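Local coordinates for uncharacterized protein (Bacteroides vulgatus, PDB 4QB7) that probably serves as a component of the fimbrial tip, the end of a surface filament that mediates cell adhesion and biofilm formation, at residues A[175-180]-A[256-261]; A[186-191]-A[250-255]; A[191-196]-A[287-292]; A[310-315]-A[338-343]. One frame throughout, in Å; residues are numbered along the deposited sequence.

Interaction 1: A[175-180]-A[256-261]; sequences KVKPDV and QNATAL. With SO4 (sulfate ion), chain B.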
loop_
_atom_site.group_PDB
_atom_site.type_symbol
_atom_site.label_atom_id
_atom_site.label_comp_id
_atom_site.label_asym_id
_atom_site.label_seq_id
_atom_site.Cartn_x
_atom_site.Cartn_y
_atom_site.Cartn_z
ATOM N N LYS A 175 -2.824 11.625 -12.502
ATOM C CA LYS A 175 -2.540 12.157 -13.826
ATOM C C LYS A 175 -3.459 13.348 -14.119
ATOM O O LYS A 175 -4.627 13.305 -13.743
ATOM C CB LYS A 175 -2.757 11.049 -14.860
ATOM C CG LYS A 175 -1.739 9.909 -14.844
ATOM C CD LYS A 175 -1.991 9.019 -16.022
ATOM C CE LYS A 175 -0.994 7.900 -16.168
ATOM N NZ LYS A 175 -1.565 6.791 -16.980
ATOM N N VAL A 176 -2.957 14.414 -14.778
ATOM C CA VAL A 176 -3.764 15.614 -15.077
ATOM C C VAL A 176 -3.713 15.990 -16.559
ATOM O O VAL A 176 -2.681 15.833 -17.197
ATOM C CB VAL A 176 -3.351 16.841 -14.213
ATOM C CG1 VAL A 176 -4.393 17.944 -14.302
ATOM C CG2 VAL A 176 -3.117 16.465 -12.748
ATOM N N LYS A 177 -4.821 16.523 -17.103
ATOM C CA LYS A 177 -4.856 17.032 -18.482
ATOM C C LYS A 177 -5.937 18.101 -18.644
ATOM O O LYS A 177 -6.971 17.995 -17.982
ATOM C CB LYS A 177 -5.087 15.906 -19.505
ATOM C CG LYS A 177 -6.351 15.110 -19.273
ATOM C CD LYS A 177 -6.701 14.224 -20.407
ATOM C CE LYS A 177 -7.842 13.333 -19.993
ATOM N NZ LYS A 177 -8.082 12.255 -20.983
ATOM N N PRO A 178 -5.781 19.085 -19.563
ATOM C CA PRO A 178 -6.903 19.998 -19.849
ATOM C C PRO A 178 -7.950 19.268 -20.716
ATOM O O PRO A 178 -7.633 18.191 -21.254
ATOM C CB PRO A 178 -6.222 21.130 -20.611
ATOM C CG PRO A 178 -5.119 20.452 -21.360
ATOM C CD PRO A 178 -4.631 19.357 -20.460
ATOM N N ASP A 179 -9.195 19.810 -20.848
ATOM C CA ASP A 179 -10.231 19.122 -21.655
ATOM C C ASP A 179 -10.103 19.439 -23.158
ATOM O O ASP A 179 -10.721 18.769 -23.979
ATOM C CB ASP A 179 -11.670 19.420 -21.153
ATOM C CG ASP A 179 -12.119 20.869 -21.224
ATOM O OD1 ASP A 179 -11.252 21.769 -21.105
ATOM O OD2 ASP A 179 -13.347 21.107 -21.315
ATOM N N VAL A 180 -9.311 20.451 -23.505
ATOM C CA VAL A 180 -9.076 20.911 -24.878
ATOM C C VAL A 180 -7.582 21.146 -25.096
ATOM O O VAL A 180 -6.829 21.350 -24.134
ATOM C CB VAL A 180 -9.884 22.213 -25.230
ATOM C CG1 VAL A 180 -11.380 21.969 -25.202
ATOM C CG2 VAL A 180 -9.514 23.384 -24.328
ATOM N N GLN A 256 -4.263 15.021 -25.034
ATOM C CA GLN A 256 -4.412 13.686 -25.614
ATOM C C GLN A 256 -4.095 12.583 -24.610
ATOM O O GLN A 256 -4.853 11.617 -24.537
ATOM C CB GLN A 256 -3.560 13.544 -26.881
ATOM C CG GLN A 256 -4.137 14.294 -28.105
ATOM C CD GLN A 256 -5.533 13.828 -28.483
ATOM O OE1 GLN A 256 -6.534 14.510 -28.222
ATOM N NE2 GLN A 256 -5.635 12.630 -29.066
ATOM N N ASN A 257 -3.012 12.746 -23.810
ATOM C CA ASN A 257 -2.581 11.810 -22.762
ATOM C C ASN A 257 -2.300 12.558 -21.489
ATOM O O ASN A 257 -1.428 13.434 -21.475
ATOM C CB ASN A 257 -1.322 11.024 -23.168
ATOM C CG ASN A 257 -1.379 10.426 -24.542
ATOM O OD1 ASN A 257 -2.096 9.448 -24.772
ATOM N ND2 ASN A 257 -0.654 11.045 -25.487
ATOM N N ALA A 258 -3.047 12.217 -20.415
ATOM C CA ALA A 258 -2.907 12.817 -19.095
ATOM C C ALA A 258 -1.506 12.589 -18.589
ATOM O O ALA A 258 -0.967 11.503 -18.778
ATOM C CB ALA A 258 -3.924 12.236 -18.141
ATOM N N THR A 259 -0.905 13.622 -17.984
ATOM C CA THR A 259 0.467 13.615 -17.477
ATOM C C THR A 259 0.511 13.225 -16.001
ATOM O O THR A 259 -0.191 13.817 -15.196
ATOM C CB THR A 259 1.086 14.976 -17.747
ATOM O OG1 THR A 259 1.105 15.146 -19.172
ATOM C CG2 THR A 259 2.484 15.122 -17.151
ATOM N N ALA A 260 1.364 12.245 -15.657
ATOM C CA ALA A 260 1.552 11.755 -14.289
ATOM C C ALA A 260 2.186 12.796 -13.332
ATOM O O ALA A 260 3.106 13.532 -13.730
ATOM C CB ALA A 260 2.426 10.523 -14.318
ATOM N N LEU A 261 1.739 12.794 -12.054
ATOM C CA LEU A 261 2.289 13.680 -11.016
ATOM C C LEU A 261 3.302 12.932 -10.116
ATOM O O LEU A 261 4.119 13.567 -9.449
ATOM C CB LEU A 261 1.190 14.330 -10.155
ATOM C CG LEU A 261 0.127 15.188 -10.857
ATOM C CD1 LEU A 261 -0.875 15.673 -9.857
ATOM C CD2 LEU A 261 0.732 16.367 -11.639
HETATM S S SO4 B . -5.667 9.344 -20.261
HETATM O O1 SO4 B . -5.132 8.718 -21.467
HETATM O O2 SO4 B . -7.030 8.869 -19.977
HETATM O O3 SO4 B . -4.793 9.008 -19.128
HETATM O O4 SO4 B . -5.682 10.778 -20.526
HETATM O O HOH W 1 -1.386 16.108 -19.617
HETATM O O HOH W 2 -7.866 12.587 -23.758
#

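Interaction 2: A[186-191]-A[250-255]; sequences TKIFVT and INVSDD. With SO4 (sulfate ion), chain K.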
loop_
_atom_site.group_PDB
_atom_site.type_symbol
_atom_site.label_atom_id
_atom_site.label_comp_id
_atom_site.label_asym_id
_atom_site.label_seq_id
_atom_site.Cartn_x
_atom_site.Cartn_y
_atom_site.Cartn_z
ATOM N N THR A 186 -0.176 28.589 -24.501
ATOM C CA THR A 186 -0.703 28.370 -23.161
ATOM C C THR A 186 -0.280 26.994 -22.666
ATOM O O THR A 186 -0.304 26.009 -23.441
ATOM C CB THR A 186 -2.222 28.563 -23.140
ATOM O OG1 THR A 186 -2.494 29.939 -23.412
ATOM C CG2 THR A 186 -2.848 28.208 -21.806
ATOM N N LYS A 187 0.164 26.941 -21.373
ATOM C CA LYS A 187 0.568 25.692 -20.724
ATOM C C LYS A 187 -0.024 25.631 -19.315
ATOM O O LYS A 187 -0.389 26.668 -18.759
ATOM C CB LYS A 187 2.109 25.542 -20.732
ATOM C CG LYS A 187 2.668 25.473 -22.174
ATOM C CD LYS A 187 4.112 25.160 -22.300
ATOM C CE LYS A 187 4.556 25.149 -23.745
ATOM N NZ LYS A 187 3.930 24.043 -24.528
ATOM N N ILE A 188 -0.224 24.421 -18.785
ATOM C CA ILE A 188 -0.731 24.223 -17.422
ATOM C C ILE A 188 0.359 23.508 -16.648
ATOM O O ILE A 188 0.881 22.484 -17.115
ATOM C CB ILE A 188 -2.092 23.461 -17.294
ATOM C CG1 ILE A 188 -3.196 24.122 -18.067
ATOM C CG2 ILE A 188 -2.521 23.295 -15.802
ATOM C CD1 ILE A 188 -4.456 23.305 -18.033
ATOM N N PHE A 189 0.668 24.023 -15.449
ATOM C CA PHE A 189 1.672 23.449 -14.550
ATOM C C PHE A 189 1.074 23.144 -13.182
ATOM O O PHE A 189 0.445 24.021 -12.582
ATOM C CB PHE A 189 2.862 24.403 -14.404
ATOM C CG PHE A 189 3.570 24.714 -15.697
ATOM C CD1 PHE A 189 4.545 23.855 -16.200
ATOM C CD2 PHE A 189 3.277 25.873 -16.408
ATOM C CE1 PHE A 189 5.203 24.149 -17.401
ATOM C CE2 PHE A 189 3.950 26.175 -17.595
ATOM C CZ PHE A 189 4.922 25.324 -18.070
ATOM N N VAL A 190 1.248 21.910 -12.691
ATOM C CA VAL A 190 0.757 21.557 -11.356
ATOM C C VAL A 190 1.919 21.802 -10.382
ATOM O O VAL A 190 3.060 21.397 -10.658
ATOM C CB VAL A 190 0.166 20.132 -11.292
ATOM C CG1 VAL A 190 -0.082 19.691 -9.845
ATOM C CG2 VAL A 190 -1.118 20.053 -12.115
ATOM N N THR A 191 1.645 22.535 -9.281
ATOM C CA THR A 191 2.680 22.948 -8.327
ATOM C C THR A 191 2.454 22.390 -6.916
ATOM O O THR A 191 3.353 22.451 -6.075
ATOM C CB THR A 191 2.704 24.486 -8.280
ATOM O OG1 THR A 191 1.394 24.941 -7.936
ATOM C CG2 THR A 191 3.085 25.116 -9.627
ATOM N N ILE A 250 5.141 20.412 -12.673
ATOM C CA ILE A 250 4.908 19.353 -13.653
ATOM C C ILE A 250 4.038 19.941 -14.772
ATOM O O ILE A 250 2.931 20.411 -14.510
ATOM C CB ILE A 250 4.289 18.042 -13.068
ATOM C CG1 ILE A 250 5.205 17.398 -12.003
ATOM C CG2 ILE A 250 4.010 17.020 -14.181
ATOM C CD1 ILE A 250 4.534 17.066 -10.793
ATOM N N ASN A 251 4.555 19.926 -16.014
ATOM C CA ASN A 251 3.810 20.353 -17.187
ATOM C C ASN A 251 2.756 19.311 -17.525
ATOM O O ASN A 251 3.105 18.219 -17.971
ATOM C CB ASN A 251 4.748 20.542 -18.360
ATOM C CG ASN A 251 4.110 21.106 -19.581
ATOM O OD1 ASN A 251 2.901 21.156 -19.724
ATOM N ND2 ASN A 251 4.921 21.599 -20.469
ATOM N N VAL A 252 1.475 19.665 -17.375
ATOM C CA VAL A 252 0.358 18.762 -17.650
ATOM C C VAL A 252 -0.491 19.239 -18.866
ATOM O O VAL A 252 -1.654 18.870 -18.954
ATOM C CB VAL A 252 -0.520 18.566 -16.376
ATOM C CG1 VAL A 252 0.270 17.927 -15.253
ATOM C CG2 VAL A 252 -1.155 19.866 -15.916
ATOM N N SER A 253 0.108 19.974 -19.829
ATOM C CA SER A 253 -0.574 20.605 -20.984
ATOM C C SER A 253 -1.116 19.662 -22.084
ATOM O O SER A 253 -1.942 20.113 -22.883
ATOM C CB SER A 253 0.341 21.620 -21.646
ATOM O OG SER A 253 0.950 22.447 -20.669
ATOM N N ASP A 254 -0.680 18.389 -22.139
ATOM C CA ASP A 254 -1.118 17.429 -23.158
ATOM C C ASP A 254 -2.585 17.025 -22.954
ATOM O O ASP A 254 -2.925 16.413 -21.948
ATOM C CB ASP A 254 -0.210 16.184 -23.126
ATOM C CG ASP A 254 -0.246 15.288 -24.357
ATOM O OD1 ASP A 254 -1.245 15.360 -25.135
ATOM O OD2 ASP A 254 0.706 14.495 -24.534
ATOM N N ASP A 255 -3.440 17.351 -23.910
ATOM C CA ASP A 255 -4.875 17.056 -23.832
ATOM C C ASP A 255 -5.203 15.633 -24.302
ATOM O O ASP A 255 -6.298 15.118 -24.023
ATOM C CB ASP A 255 -5.654 18.075 -24.677
ATOM C CG ASP A 255 -5.374 17.966 -26.163
ATOM O OD1 ASP A 255 -4.228 18.296 -26.577
ATOM O OD2 ASP A 255 -6.301 17.544 -26.917
HETATM S S SO4 K . 2.167 26.043 -4.889
HETATM O O1 SO4 K . 2.041 26.568 -6.200
HETATM O O2 SO4 K . 1.536 26.981 -3.987
HETATM O O3 SO4 K . 1.460 24.800 -4.855
HETATM O O4 SO4 K . 3.608 25.842 -4.556
HETATM O O HOH W 3 4.090 21.421 -23.507
#

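Interaction 3: A[191-196]-A[287-292]; sequences TGLKLD and LKINYD. With SO4 (sulfate ion), chain K; SO4 (sulfate ion), chain J.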
loop_
_atom_site.group_PDB
_atom_site.type_symbol
_atom_site.label_atom_id
_atom_site.label_comp_id
_atom_site.label_asym_id
_atom_site.label_seq_id
_atom_site.Cartn_x
_atom_site.Cartn_y
_atom_site.Cartn_z
ATOM N N THR A 191 1.645 22.535 -9.281
ATOM C CA THR A 191 2.680 22.948 -8.327
ATOM C C THR A 191 2.454 22.390 -6.916
ATOM O O THR A 191 3.353 22.451 -6.075
ATOM C CB THR A 191 2.704 24.486 -8.280
ATOM O OG1 THR A 191 1.394 24.941 -7.936
ATOM C CG2 THR A 191 3.085 25.116 -9.627
ATOM N N GLY A 192 1.261 21.890 -6.644
ATOM C CA GLY A 192 0.940 21.390 -5.314
ATOM C C GLY A 192 -0.228 20.433 -5.312
ATOM O O GLY A 192 -1.068 20.467 -6.213
ATOM N N LEU A 193 -0.272 19.566 -4.301
ATOM C CA LEU A 193 -1.315 18.567 -4.124
ATOM C C LEU A 193 -1.371 18.147 -2.661
ATOM O O LEU A 193 -0.334 17.883 -2.050
ATOM C CB LEU A 193 -1.086 17.336 -5.028
ATOM C CG LEU A 193 -2.232 16.325 -5.091
ATOM C CD1 LEU A 193 -3.339 16.789 -6.001
ATOM C CD2 LEU A 193 -1.751 15.025 -5.574
ATOM N N LYS A 194 -2.587 18.126 -2.103
ATOM C CA LYS A 194 -2.878 17.690 -0.744
ATOM C C LYS A 194 -3.990 16.651 -0.786
ATOM O O LYS A 194 -4.854 16.723 -1.668
ATOM C CB LYS A 194 -3.307 18.873 0.153
ATOM C CG LYS A 194 -2.219 19.837 0.548
ATOM C CD LYS A 194 -2.807 20.945 1.354
ATOM C CE LYS A 194 -1.799 21.974 1.792
ATOM N NZ LYS A 194 -1.978 22.329 3.232
ATOM N N LEU A 195 -3.976 15.693 0.154
ATOM C CA LEU A 195 -5.079 14.753 0.322
ATOM C C LEU A 195 -5.906 15.226 1.515
ATOM O O LEU A 195 -5.352 15.477 2.590
ATOM C CB LEU A 195 -4.606 13.293 0.506
ATOM C CG LEU A 195 -5.702 12.286 0.889
ATOM C CD1 LEU A 195 -6.591 11.920 -0.321
ATOM C CD2 LEU A 195 -5.109 11.068 1.556
ATOM N N ASP A 196 -7.210 15.427 1.306
ATOM C CA ASP A 196 -8.159 15.817 2.359
ATOM C C ASP A 196 -8.861 14.531 2.842
ATOM O O ASP A 196 -9.743 14.016 2.144
ATOM C CB ASP A 196 -9.152 16.872 1.843
ATOM C CG ASP A 196 -10.082 17.458 2.889
ATOM O OD1 ASP A 196 -10.034 17.004 4.062
ATOM O OD2 ASP A 196 -10.854 18.376 2.544
ATOM N N LEU A 287 -9.042 15.642 -2.964
ATOM C CA LEU A 287 -7.734 16.193 -3.293
ATOM C C LEU A 287 -7.827 17.727 -3.288
ATOM O O LEU A 287 -8.879 18.262 -3.605
ATOM C CB LEU A 287 -7.240 15.707 -4.677
ATOM C CG LEU A 287 -7.008 14.215 -4.900
ATOM C CD1 LEU A 287 -6.642 13.970 -6.355
ATOM C CD2 LEU A 287 -5.910 13.671 -4.018
ATOM N N LYS A 288 -6.748 18.423 -2.923
ATOM C CA LYS A 288 -6.613 19.885 -2.972
ATOM C C LYS A 288 -5.463 20.135 -3.938
ATOM O O LYS A 288 -4.341 19.701 -3.669
ATOM C CB LYS A 288 -6.373 20.506 -1.575
ATOM C CG LYS A 288 -7.505 20.321 -0.557
ATOM C CD LYS A 288 -8.810 20.990 -0.981
ATOM C CE LYS A 288 -9.798 21.067 0.140
ATOM N NZ LYS A 288 -9.523 22.228 1.012
ATOM N N ILE A 289 -5.753 20.702 -5.117
ATOM C CA ILE A 289 -4.739 20.883 -6.152
ATOM C C ILE A 289 -4.436 22.361 -6.385
ATOM O O ILE A 289 -5.314 23.231 -6.215
ATOM C CB ILE A 289 -5.163 20.154 -7.452
ATOM C CG1 ILE A 289 -3.963 19.957 -8.415
ATOM C CG2 ILE A 289 -6.387 20.804 -8.109
ATOM C CD1 ILE A 289 -4.181 19.005 -9.597
ATOM N N ASN A 290 -3.153 22.631 -6.743
ATOM C CA ASN A 290 -2.609 23.960 -7.077
ATOM C C ASN A 290 -2.041 23.905 -8.479
ATOM O O ASN A 290 -1.290 22.988 -8.787
ATOM C CB ASN A 290 -1.511 24.360 -6.089
ATOM C CG ASN A 290 -1.939 24.561 -4.670
ATOM O OD1 ASN A 290 -3.063 24.265 -4.265
ATOM N ND2 ASN A 290 -1.042 25.119 -3.875
ATOM N N TYR A 291 -2.406 24.824 -9.339
ATOM C CA TYR A 291 -1.918 24.816 -10.719
ATOM C C TYR A 291 -1.910 26.223 -11.294
ATOM O O TYR A 291 -2.640 27.101 -10.825
ATOM C CB TYR A 291 -2.711 23.843 -11.633
ATOM C CG TYR A 291 -4.196 24.099 -11.708
ATOM C CD1 TYR A 291 -5.052 23.644 -10.710
ATOM C CD2 TYR A 291 -4.757 24.760 -12.800
ATOM C CE1 TYR A 291 -6.429 23.855 -10.783
ATOM C CE2 TYR A 291 -6.133 24.992 -12.878
ATOM C CZ TYR A 291 -6.965 24.533 -11.866
ATOM O OH TYR A 291 -8.319 24.730 -11.920
ATOM N N ASP A 292 -1.025 26.433 -12.282
ATOM C CA ASP A 292 -0.805 27.699 -12.987
ATOM C C ASP A 292 -1.101 27.539 -14.449
ATOM O O ASP A 292 -0.647 26.567 -15.052
ATOM C CB ASP A 292 0.659 28.140 -12.790
ATOM C CG ASP A 292 1.050 28.410 -11.343
ATOM O OD1 ASP A 292 0.161 28.787 -10.546
ATOM O OD2 ASP A 292 2.256 28.285 -11.017
HETATM S S SO4 K . 2.167 26.043 -4.889
HETATM O O1 SO4 K . 2.041 26.568 -6.200
HETATM O O2 SO4 K . 1.536 26.981 -3.987
HETATM O O3 SO4 K . 1.460 24.800 -4.855
HETATM O O4 SO4 K . 3.608 25.842 -4.556
HETATM S S SO4 J . -10.074 26.315 -14.779
HETATM O O1 SO4 J . -9.647 26.252 -16.177
HETATM O O2 SO4 J . -10.912 27.506 -14.610
HETATM O O3 SO4 J . -10.809 25.094 -14.408
HETATM O O4 SO4 J . -8.920 26.432 -13.910
#

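Interaction 4: A[310-315]-A[338-343]; sequences KEVSLP and ITVEDN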
loop_
_atom_site.group_PDB
_atom_site.type_symbol
_atom_site.label_atom_id
_atom_site.label_comp_id
_atom_site.label_asym_id
_atom_site.label_seq_id
_atom_site.Cartn_x
_atom_site.Cartn_y
_atom_site.Cartn_z
ATOM N N LYS A 310 -7.756 24.167 -4.698
ATOM C CA LYS A 310 -8.940 23.778 -5.469
ATOM C C LYS A 310 -9.316 22.323 -5.094
ATOM O O LYS A 310 -8.533 21.386 -5.234
ATOM C CB LYS A 310 -8.688 23.960 -6.985
ATOM C CG LYS A 310 -9.676 23.302 -7.941
ATOM C CD LYS A 310 -11.103 23.832 -7.815
ATOM C CE LYS A 310 -11.866 23.781 -9.112
ATOM N NZ LYS A 310 -11.314 24.749 -10.108
ATOM N N GLU A 311 -10.518 22.172 -4.572
ATOM C CA GLU A 311 -11.094 20.923 -4.110
ATOM C C GLU A 311 -11.518 20.059 -5.286
ATOM O O GLU A 311 -12.139 20.539 -6.244
ATOM C CB GLU A 311 -12.292 21.240 -3.226
ATOM C CG GLU A 311 -12.724 20.089 -2.366
ATOM C CD GLU A 311 -13.957 20.401 -1.554
ATOM O OE1 GLU A 311 -15.079 20.187 -2.075
ATOM O OE2 GLU A 311 -13.797 20.821 -0.382
ATOM N N VAL A 312 -11.150 18.781 -5.210
ATOM C CA VAL A 312 -11.456 17.751 -6.194
ATOM C C VAL A 312 -11.942 16.538 -5.403
ATOM O O VAL A 312 -11.156 15.964 -4.660
ATOM C CB VAL A 312 -10.228 17.435 -7.091
ATOM C CG1 VAL A 312 -10.503 16.272 -8.021
ATOM C CG2 VAL A 312 -9.788 18.640 -7.881
ATOM N N SER A 313 -13.234 16.185 -5.507
ATOM C CA SER A 313 -13.785 15.034 -4.793
ATOM C C SER A 313 -13.403 13.742 -5.481
ATOM O O SER A 313 -13.505 13.649 -6.707
ATOM C CB SER A 313 -15.305 15.123 -4.693
ATOM O OG SER A 313 -15.735 16.011 -3.672
ATOM N N LEU A 314 -12.950 12.744 -4.698
ATOM C CA LEU A 314 -12.636 11.422 -5.219
ATOM C C LEU A 314 -13.929 10.601 -5.244
ATOM O O LEU A 314 -14.802 10.802 -4.377
ATOM C CB LEU A 314 -11.525 10.731 -4.423
ATOM C CG LEU A 314 -10.172 11.432 -4.458
ATOM C CD1 LEU A 314 -9.189 10.770 -3.524
ATOM C CD2 LEU A 314 -9.638 11.562 -5.883
ATOM N N PRO A 315 -14.120 9.721 -6.257
ATOM C CA PRO A 315 -15.408 9.000 -6.351
ATOM C C PRO A 315 -15.623 7.994 -5.236
ATOM O O PRO A 315 -14.710 7.693 -4.478
ATOM C CB PRO A 315 -15.337 8.306 -7.719
ATOM C CG PRO A 315 -13.906 8.245 -8.064
ATOM C CD PRO A 315 -13.232 9.402 -7.401
ATOM N N ILE A 338 -13.278 20.250 -12.208
ATOM C CA ILE A 338 -12.211 19.259 -12.414
ATOM C C ILE A 338 -12.907 17.940 -12.217
ATOM O O ILE A 338 -13.446 17.723 -11.133
ATOM C CB ILE A 338 -10.936 19.371 -11.545
ATOM C CG1 ILE A 338 -10.266 20.734 -11.641
ATOM C CG2 ILE A 338 -9.975 18.257 -11.922
ATOM C CD1 ILE A 338 -8.913 20.837 -10.811
ATOM N N THR A 339 -12.977 17.104 -13.258
ATOM C CA THR A 339 -13.667 15.814 -13.149
ATOM C C THR A 339 -12.633 14.706 -12.969
ATOM O O THR A 339 -11.502 14.864 -13.408
ATOM C CB THR A 339 -14.611 15.580 -14.330
ATOM O OG1 THR A 339 -13.871 15.579 -15.529
ATOM C CG2 THR A 339 -15.675 16.628 -14.421
ATOM N N VAL A 340 -13.017 13.605 -12.282
ATOM C CA VAL A 340 -12.109 12.518 -11.931
ATOM C C VAL A 340 -12.567 11.182 -12.484
ATOM O O VAL A 340 -13.748 10.866 -12.442
ATOM C CB VAL A 340 -11.945 12.431 -10.374
ATOM C CG1 VAL A 340 -10.948 11.349 -9.947
ATOM C CG2 VAL A 340 -11.533 13.766 -9.795
ATOM N N GLU A 341 -11.605 10.383 -12.952
ATOM C CA GLU A 341 -11.787 8.995 -13.367
ATOM C C GLU A 341 -10.926 8.148 -12.466
ATOM O O GLU A 341 -9.720 8.385 -12.377
ATOM C CB GLU A 341 -11.404 8.727 -14.837
ATOM C CG GLU A 341 -12.084 9.568 -15.901
ATOM C CD GLU A 341 -11.476 9.362 -17.279
ATOM O OE1 GLU A 341 -11.733 8.293 -17.881
ATOM O OE2 GLU A 341 -10.702 10.241 -17.734
ATOM N N ASP A 342 -11.526 7.181 -11.793
ATOM C CA ASP A 342 -10.797 6.250 -10.941
ATOM C C ASP A 342 -10.516 5.004 -11.765
ATOM O O ASP A 342 -11.413 4.188 -11.986
ATOM C CB ASP A 342 -11.626 5.933 -9.679
ATOM C CG ASP A 342 -10.948 5.164 -8.568
ATOM O OD1 ASP A 342 -9.817 4.679 -8.777
ATOM O OD2 ASP A 342 -11.551 5.047 -7.482
ATOM N N ASN A 343 -9.307 4.893 -12.285
ATOM C CA ASN A 343 -8.928 3.714 -13.052
ATOM C C ASN A 343 -8.353 2.694 -12.092
ATOM O O ASN A 343 -7.343 2.974 -11.430
ATOM C CB ASN A 343 -7.947 4.079 -14.161
ATOM C CG ASN A 343 -8.524 5.055 -15.154
ATOM O OD1 ASN A 343 -7.866 5.991 -15.567
ATOM N ND2 ASN A 343 -9.760 4.857 -15.571
HETATM O O HOH W 4 -13.958 20.434 -8.918
#

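Interaction 1: A[175-180]-A[256-261]
Val176 and Thr259 form an antiparallel hydrogen-bonded pair where the end of strand 159-178 meets the start of strand 259-270, a short ladder in the large mixed sheet. Val176 N donates to Thr259 O at 2.9 Å, and Thr259 N returns the bond to Val176 O. A water bonded to Val176 O also reaches Thr259 OG1 at 2.7 Å. Lys175 and Ala260 make the adjoining non-hydrogen-bonded pair.

The two faces of the ladder differ in character. On the buried one, Val176 CG2 lies 3.7 Å from Leu261 CD1, the side chains meeting at a slant, and Leu261 rests in turn on Val190 of strand 186-196, in the sheet that faces this one. On the other, the methyl of Ala258 sits between two lysine chains, 3.7 Å from Lys175 CB and 3.9 Å from Lys177 CG. Lys177, extended beyond CG, carries NZ to O4 of a sulfate at 2.9 Å; Ala258 N donates to that same oxygen at 3.0 Å. A water links NZ onward to Gln256 O. With an alanine at Lys177, the sulfate would probably lose its charged donor and the Ala258 methyl the aliphatic chain beside it. One face turned inward and one carrying lysines suit a strand pair of a beta sandwich, consistent with the transthyretin-like fold of fimbrillins.

Interaction 2: A[186-191]-A[250-255]
Strand 186-196 and segment 250-255 run antiparallel, their touching parts 142° apart, as a short two-stranded ladder that leaves sheet geometry through an Asx turn. Val190 and Ile250 are the hydrogen-bonded pair: Val190 N donates to Ile250 O at 2.9 Å, and Ile250 N donates back to Val190 O. Phe189 and Asn251 form the non-hydrogen-bonded pair, and Val252 N then reaches Ile188 O at 2.9 Å. Beyond this point a side chain takes over from the main chain, for Ile188 N donates to Ser253 OG at 3.0 Å.

On the face of Val190 and Ile250, Val252 CG2 packs between Ile188 CG2, 3.7 Å away, and Val190 CG2, at 3.8 Å; Val190 and Val252 meet at about a right angle. On the face of Phe189 and Asn251, Phe189 CE1 lies 3.8 Å from Asn251 CB with ring and amide planes 50° apart; the ring also stacks with Tyr245. Lys187 NZ and Asn251 ND2 share a water. With CG of Asn251 anti to its main-chain nitrogen (chi1 -174°), the amide oxygen turns along its own segment, where OD1 accepts from Ser253 N at 3.0 Å, the closing bond of the Asx turn.

Interaction 3: A[191-196]-A[287-292]
Thr191 and Gly192 both face Asn290, and this pairing of two residues against one is a classic beta bulge in the ladder between strands 186-196 and 286-296. Thr191 N donates to Asn290 O at 3.0 Å, while Asn290 N donates to Gly192 O. Thr191 holds its hydroxyl between the backbone N and the carbonyl carbon (chi1 57°), which brings OG1 very close to O1 of a sulfate, at a modelled distance too short to trust, and lays CG2 3.6 Å from Asp292 OD2, an oxygen held by Tyr245. Asn290 reaches the same anion from the opposing strand, ND2 donating to O3 at 2.7 Å. Were Thr191 a glycine, the Asp292 carboxylate would probably lose the methyl lying against it, and the anion the hydroxyl at its side.

Past the bulge the pairing is regular, with Lys194 N bonded to Lys288 O at 2.8 Å. Lys194 CB and Lys288 CB stand side by side, 3.9 Å apart; Lys288 then bends at chi2 and chi4, its CE passing Asp196 OD2 at 3.8 Å on the way to a salt bridge with Glu228. On the buried face, with CG anti to the backbone N (chi1 -171°), Leu193 leans across the ladder, and its CD1 comes to 4.0 Å from Ile289 CG1; Leu195 CD1 meets Leu287 CD2 at 4.1 Å. Leu193 and Leu287 both rest on Ile174 of the mixed sheet, an interior typical of a beta sandwich.

Interaction 4: A[310-315]-A[338-343]
Val312 against Ile338 and Val340 marks face-to-face packing in a beta sandwich: strand 301-313 belongs to one sheet and strand 338-346 to the other. The strand segments run in roughly the same direction, crossing at -34° with axes 7.2 Å apart at their closest. No direct hydrogen bond joins them; the contact is made mainly by apolar side chains.

Val312 divides its two methyls between two partners. CG1 turns to Val340 CG2, while CG2 lies 3.8 Å from Ile338 CD1, the two side chains meeting at about a right angle. That same CD1 is touched by the aliphatic part of Lys310, whose CG comes to 3.9 Å; the lysine chain bends at chi2 and chi4, and NZ ends on Ile336 O. Val340 likewise uses both branches. Its CG2 lies 3.7 Å from Ser313 O, and CG1, placed opposite the main-chain nitrogen (chi1 -177°), faces Pro315 CD at 3.9 Å as well as Leu314 CD2. Leu314 and Asp342 also touch Tyr327 of strand 323-331, the sheet neighbour of strand 338-346. The Asp342 carboxylate is held by hydrogen bonds to Thr318 and His325, while its CB packs 3.6 Å from Pro315 CG.

Strand 159-178 opens interaction 1 at 175-180, and the chain turns directly into strand 186-196, which serves interaction 2 first and interaction 3 next, with Thr191 common to both. The return through 250-255 closes interaction 2, and 256-261 closes interaction 1 around it, so the second loop lies wholly within the first. Interaction 3 closes later, at 287-292, and crosses both. Interaction 4 follows in series, from 310-315 to 338-343. Interactions 2 and 3 build the antiparallel sheet of strands 186-196 and 286-296, interaction 1 belongs to the mixed sheet, and interaction 4 bridges the two. Contacts such as Val176 to Ile289 and Ile289 to Ile338 join these parts across the sandwich interior.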